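Heme-binding protein A / AI-2 binding protein A (Helicobacter pylori SS1, PDB 6OFQ) probably captures short peptides in the periplasm as the substrate-binding protein of an ABC transporter, and holds the peptide STSA in this complex. Local coordinates at residues N169-P174 and A471-D476; K374-T379 and K403-E408. All blocks are in the same frame, centred on the assembly; numbering follows the deposited sequence.

Contact 1. Residues N169-P174 and A471-D476; sequences NGPEAP and AKRVSD
Glu172 and Lys472 run side by side in the same direction, and the carboxylate ends against the ammonium: NZ of Lys472 meets OE2 of Glu172 at 2.8 Å, on the syn lone pair. The lysine gets there by a bend at its last torsion (chi4 -67°), after the aliphatic part has passed alongside the carboxylate, with Lys472 CD 3.4 Å from Glu172 OE2. Arg473 NH1 reaches Glu172 OE1 at 3.0 Å from above the carboxylate plane, although that oxygen lies within the guanidinium plane, and the two planes stand 60° apart. The three side chains form a salt-bridge network between the loop after strand 163-168 and the last part of helix 462-473. Arg473 NH1 also donates to Pro171 O at 2.7 Å. A water bridges Glu172 OE1 and Arg473 NH2. Further along the loop, Ala173 N donates to Lys472 O at 2.9 Å, and Ala173 CB lies 3.6 Å from Val474 O. The Pro171 ring crosses the arginine chain at about a right angle, with Pro171 CD 3.9 Å from Arg473 CD. Lys472 NZ has a second anionic partner in Asp436, and Tyr440 gives the lysine a cation-pi contact.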
loop_
_atom_site.group_PDB
_atom_site.type_symbol
_atom_site.label_atom_id
_atom_site.label_comp_id
_atom_site.label_asym_id
_atom_site.label_seq_id
_atom_site.Cartn_x
_atom_site.Cartn_y
_atom_site.Cartn_z
ATOM N N ASN A 169 21.374 -11.377 -7.464
ATOM C CA ASN A 169 21.519 -12.476 -8.394
ATOM C C ASN A 169 21.394 -12.079 -9.846
ATOM O O ASN A 169 21.761 -12.878 -10.729
ATOM C CB ASN A 169 20.529 -13.586 -8.029
ATOM C CG ASN A 169 20.924 -14.342 -6.785
ATOM O OD1 ASN A 169 22.073 -14.807 -6.687
ATOM N ND2 ASN A 169 20.001 -14.538 -5.835
ATOM N N GLY A 170 20.858 -10.887 -10.113
ATOM C CA GLY A 170 20.668 -10.421 -11.471
ATOM C C GLY A 170 20.230 -8.964 -11.349
ATOM O O GLY A 170 19.836 -8.514 -10.269
ATOM N N PRO A 171 20.380 -8.179 -12.422
ATOM C CA PRO A 171 19.963 -6.776 -12.346
ATOM C C PRO A 171 18.464 -6.669 -12.063
ATOM O O PRO A 171 17.675 -7.497 -12.492
ATOM C CB PRO A 171 20.277 -6.201 -13.727
ATOM C CG PRO A 171 20.535 -7.377 -14.578
ATOM C CD PRO A 171 20.851 -8.554 -13.774
ATOM N N GLU A 172 18.112 -5.676 -11.255
ATOM C CA GLU A 172 16.749 -5.487 -10.712
ATOM C C GLU A 172 16.465 -4.002 -10.751
ATOM O O GLU A 172 16.760 -3.256 -9.839
ATOM C CB GLU A 172 16.687 -6.068 -9.290
ATOM C CG GLU A 172 15.302 -6.057 -8.672
ATOM C CD GLU A 172 14.319 -7.050 -9.271
ATOM O OE1 GLU A 172 14.724 -8.156 -9.660
ATOM O OE2 GLU A 172 13.119 -6.651 -9.227
ATOM N N ALA A 173 15.837 -3.511 -11.811
ATOM C CA ALA A 173 15.596 -2.095 -12.013
ATOM C C ALA A 173 14.874 -1.437 -10.835
ATOM O O ALA A 173 15.295 -0.357 -10.450
ATOM C CB ALA A 173 14.879 -1.819 -13.339
ATOM N N PRO A 174 13.848 -2.066 -10.272
ATOM C CA PRO A 174 13.172 -1.449 -9.100
ATOM C C PRO A 174 13.898 -1.475 -7.798
ATOM O O PRO A 174 13.396 -0.907 -6.833
ATOM C CB PRO A 174 11.888 -2.279 -8.957
ATOM C CG PRO A 174 11.763 -3.034 -10.225
ATOM C CD PRO A 174 13.125 -3.267 -10.744
ATOM N N ALA A 471 11.506 -7.271 -17.823
ATOM C CA ALA A 471 11.455 -5.843 -17.546
ATOM C C ALA A 471 12.158 -5.423 -16.266
ATOM O O ALA A 471 12.569 -4.270 -16.161
ATOM C CB ALA A 471 10.044 -5.318 -17.483
ATOM N N LYS A 472 12.482 -6.355 -15.391
ATOM C CA LYS A 472 13.359 -6.031 -14.278
ATOM C C LYS A 472 14.826 -5.979 -14.668
ATOM O O LYS A 472 15.658 -5.296 -14.035
ATOM C CB LYS A 472 13.256 -7.140 -13.243
ATOM C CG LYS A 472 11.916 -7.253 -12.573
ATOM C CD LYS A 472 11.877 -8.525 -11.762
ATOM C CE LYS A 472 10.636 -8.702 -10.889
ATOM N NZ LYS A 472 10.583 -7.704 -9.774
ATOM N N ARG A 473 15.181 -6.705 -15.732
ATOM C CA ARG A 473 16.605 -6.996 -16.008
ATOM C C ARG A 473 17.261 -6.002 -16.922
ATOM O O ARG A 473 18.473 -6.043 -17.132
ATOM C CB ARG A 473 16.767 -8.402 -16.605
ATOM C CG ARG A 473 16.346 -9.528 -15.701
ATOM C CD ARG A 473 17.290 -9.967 -14.618
ATOM N NE ARG A 473 16.603 -10.958 -13.786
ATOM C CZ ARG A 473 15.860 -10.663 -12.708
ATOM N NH1 ARG A 473 15.750 -9.430 -12.166
ATOM N NH2 ARG A 473 15.222 -11.655 -12.115
ATOM N N VAL A 474 16.489 -5.070 -17.456
ATOM C CA VAL A 474 17.017 -3.906 -18.154
ATOM C C VAL A 474 16.572 -2.635 -17.452
ATOM O O VAL A 474 15.495 -2.605 -16.843
ATOM C CB VAL A 474 16.555 -3.851 -19.624
ATOM C CG1 VAL A 474 17.224 -4.997 -20.368
ATOM C CG2 VAL A 474 15.049 -3.946 -19.794
ATOM N N SER A 475 17.380 -1.598 -17.444
ATOM C CA SER A 475 17.094 -0.381 -16.678
ATOM C C SER A 475 16.527 0.743 -17.558
ATOM O O SER A 475 15.828 1.643 -17.059
ATOM C CB SER A 475 18.357 0.051 -15.896
ATOM O OG SER A 475 19.382 0.326 -16.847
ATOM N N ASP A 476 16.858 0.717 -18.850
ATOM C CA ASP A 476 16.378 1.779 -19.693
ATOM C C ASP A 476 14.850 1.784 -19.722
ATOM O O ASP A 476 14.183 0.783 -20.000
ATOM C CB ASP A 476 16.841 1.505 -21.125
ATOM C CG ASP A 476 16.360 2.556 -22.102
ATOM O OD1 ASP A 476 16.916 3.662 -22.184
ATOM O OD2 ASP A 476 15.403 2.311 -22.831
HETATM O O HOH W 1 13.544 -10.658 -9.621
#

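Contact 2. Residues K374-T379 and K403-E408; sequences KTTIFT and KIEVYE
A beta-alpha-beta unit, strand 373-380, helix 386-396 and strand 400-407, brings these two strands together as parallel neighbours, with Phe378 and Tyr407 meeting on one face. Tyr407 CG is anti to the carbonyl carbon (chi1 -65°), which sets its ring beside Phe378 with an edge turned to it: Tyr407 CE2 sits 3.6 Å above the Phe378 ring plane, over its centre, and the planes are inclined at 53°. Glu405 lies alongside Phe378, its chain extended beyond CG, which carries Glu405 OE1 to 3.3 Å from Phe378 CE1. Glu405 OE1 also accepts from Tyr407 OH at 2.6 Å, a bond arriving from above the carboxylate plane. Lys403 NZ makes a salt bridge to Glu405 OE2 at 2.9 Å, and a water joins that same OE2 to Thr376 OG1. The backbone ladder is that of a parallel sheet: Lys403 N to Thr375 O, Ile377 N to Lys403 O, Glu405 N to Ile377 O, Thr379 N to Glu405 O and Tyr407 N to Thr379 O. On the opposite face the packing is aliphatic. Ile377 CG2 lies 3.8 Å from Ile404 CG1, and Thr379 CG2 is 3.8 Å from Val406 CG2. Strand 423-429 also flanks strand 373-380, its Met423 and Phe425 touching Ile377.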
loop_
_atom_site.group_PDB
_atom_site.type_symbol
_atom_site.label_atom_id
_atom_site.label_comp_id
_atom_site.label_asym_id
_atom_site.label_seq_id
_atom_site.Cartn_x
_atom_site.Cartn_y
_atom_site.Cartn_z
ATOM N N LYS A 374 -24.306 -19.649 -8.458
ATOM C CA LYS A 374 -24.237 -18.924 -7.202
ATOM C C LYS A 374 -22.771 -18.677 -6.814
ATOM O O LYS A 374 -21.915 -19.535 -7.000
ATOM C CB LYS A 374 -24.948 -19.701 -6.092
ATOM C CG LYS A 374 -26.420 -19.882 -6.443
ATOM C CD LYS A 374 -27.274 -20.599 -5.401
ATOM C CE LYS A 374 -28.711 -20.382 -5.882
ATOM N NZ LYS A 374 -29.793 -21.183 -5.243
ATOM N N THR A 375 -22.530 -17.508 -6.226
ATOM C CA THR A 375 -21.199 -17.136 -5.747
ATOM C C THR A 375 -21.283 -16.146 -4.595
ATOM O O THR A 375 -22.413 -15.823 -4.165
ATOM C CB THR A 375 -20.377 -16.618 -6.929
ATOM O OG1 THR A 375 -19.004 -16.508 -6.539
ATOM C CG2 THR A 375 -20.842 -15.261 -7.397
ATOM N N THR A 376 -20.135 -15.686 -4.101
ATOM C CA THR A 376 -20.072 -14.851 -2.930
ATOM C C THR A 376 -19.102 -13.734 -3.266
ATOM O O THR A 376 -18.156 -13.941 -4.046
ATOM C CB THR A 376 -19.573 -15.653 -1.741
ATOM O OG1 THR A 376 -20.573 -16.629 -1.408
ATOM C CG2 THR A 376 -19.367 -14.821 -0.520
ATOM N N ILE A 377 -19.380 -12.538 -2.795
ATOM C CA ILE A 377 -18.429 -11.428 -2.856
ATOM C C ILE A 377 -18.105 -11.048 -1.437
ATOM O O ILE A 377 -18.979 -10.916 -0.572
ATOM C CB ILE A 377 -18.973 -10.239 -3.651
ATOM C CG1 ILE A 377 -17.868 -9.187 -3.875
ATOM C CG2 ILE A 377 -20.176 -9.559 -3.031
ATOM C CD1 ILE A 377 -18.254 -8.155 -4.899
ATOM N N PHE A 378 -16.834 -10.792 -1.153
ATOM C CA PHE A 378 -16.407 -10.241 0.117
ATOM C C PHE A 378 -16.298 -8.738 -0.032
ATOM O O PHE A 378 -15.799 -8.278 -1.082
ATOM C CB PHE A 378 -14.999 -10.714 0.528
ATOM C CG PHE A 378 -14.886 -12.099 1.082
ATOM C CD1 PHE A 378 -15.909 -13.002 0.962
ATOM C CD2 PHE A 378 -13.719 -12.536 1.673
ATOM C CE1 PHE A 378 -15.846 -14.279 1.505
ATOM C CE2 PHE A 378 -13.670 -13.788 2.242
ATOM C CZ PHE A 378 -14.689 -14.677 2.111
ATOM N N THR A 379 -16.727 -8.011 0.996
ATOM C CA THR A 379 -16.518 -6.571 1.072
ATOM C C THR A 379 -16.156 -6.228 2.509
ATOM O O THR A 379 -16.254 -7.077 3.402
ATOM C CB THR A 379 -17.793 -5.853 0.620
ATOM O OG1 THR A 379 -17.518 -4.444 0.533
ATOM C CG2 THR A 379 -18.971 -6.076 1.542
ATOM N N LYS A 403 -24.011 -13.659 -3.122
ATOM C CA LYS A 403 -24.203 -13.417 -1.705
ATOM C C LYS A 403 -23.115 -12.457 -1.248
ATOM O O LYS A 403 -21.937 -12.659 -1.605
ATOM C CB LYS A 403 -24.124 -14.720 -0.928
ATOM C CG LYS A 403 -24.175 -14.626 0.599
ATOM C CD LYS A 403 -23.626 -15.921 1.216
ATOM C CE LYS A 403 -24.130 -16.233 2.618
ATOM N NZ LYS A 403 -23.134 -15.922 3.682
ATOM N N ILE A 404 -23.464 -11.479 -0.399
ATOM C CA ILE A 404 -22.537 -10.478 0.120
ATOM C C ILE A 404 -22.108 -10.835 1.525
ATOM O O ILE A 404 -22.949 -11.035 2.407
ATOM C CB ILE A 404 -23.117 -9.067 0.107
ATOM C CG1 ILE A 404 -23.472 -8.645 -1.319
ATOM C CG2 ILE A 404 -22.181 -8.058 0.747
ATOM C CD1 ILE A 404 -24.280 -7.375 -1.394
ATOM N N GLU A 405 -20.814 -11.026 1.750
ATOM C CA GLU A 405 -20.254 -11.222 3.096
ATOM C C GLU A 405 -19.377 -10.019 3.460
ATOM O O GLU A 405 -18.559 -9.546 2.656
ATOM C CB GLU A 405 -19.431 -12.496 3.175
ATOM C CG GLU A 405 -20.318 -13.741 3.060
ATOM C CD GLU A 405 -19.575 -15.041 3.141
ATOM O OE1 GLU A 405 -18.360 -15.042 3.425
ATOM O OE2 GLU A 405 -20.300 -16.072 3.081
ATOM N N VAL A 406 -19.556 -9.489 4.666
ATOM C CA VAL A 406 -18.905 -8.245 5.089
ATOM C C VAL A 406 -17.948 -8.602 6.214
ATOM O O VAL A 406 -18.337 -9.249 7.178
ATOM C CB VAL A 406 -19.955 -7.214 5.580
ATOM C CG1 VAL A 406 -19.281 -5.892 5.873
ATOM C CG2 VAL A 406 -21.050 -7.027 4.559
ATOM N N TYR A 407 -16.713 -8.080 6.152
ATOM C CA TYR A 407 -15.709 -8.334 7.173
ATOM C C TYR A 407 -15.054 -7.016 7.578
ATOM O O TYR A 407 -14.878 -6.122 6.742
ATOM C CB TYR A 407 -14.592 -9.232 6.621
ATOM C CG TYR A 407 -15.101 -10.604 6.266
ATOM C CD1 TYR A 407 -15.364 -11.520 7.264
ATOM C CD2 TYR A 407 -15.531 -10.911 4.973
ATOM C CE1 TYR A 407 -15.903 -12.751 6.982
ATOM C CE2 TYR A 407 -16.075 -12.143 4.676
ATOM C CZ TYR A 407 -16.223 -13.062 5.676
ATOM O OH TYR A 407 -16.845 -14.286 5.406
ATOM N N GLU A 408 -14.668 -6.908 8.850
ATOM C CA GLU A 408 -13.856 -5.764 9.258
ATOM C C GLU A 408 -12.483 -5.906 8.599
ATOM O O GLU A 408 -12.083 -6.970 8.136
ATOM C CB GLU A 408 -13.647 -5.894 10.775
ATOM C CG GLU A 408 -14.952 -5.851 11.577
ATOM C CD GLU A 408 -15.631 -4.509 11.471
ATOM O OE1 GLU A 408 -14.931 -3.482 11.496
ATOM O OE2 GLU A 408 -16.874 -4.464 11.336
HETATM O O HOH W 2 -20.301 -17.880 1.084
#

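How the contacts relate
The two contacts lie about 39 Å apart between centres and share no helix or strand, although both are partly buried and each about 22 Å from the centre of the chain. Contact 1 joins parts far apart in sequence, a loop and a helix end with 296 residues between them; contact 2 pairs two strands of one beta-alpha-beta unit, with 23 residues between them, and falls within that longer span. Their chemistry follows. Where no strands pair, contact 1 relies on charge, with a single backbone-to-backbone bond across it. Contact 2 has five such bonds, and its salt bridge stays within one strand, while across the pair aromatic and aliphatic contacts are joined by Glu405's touch on Phe378 and one water bridge.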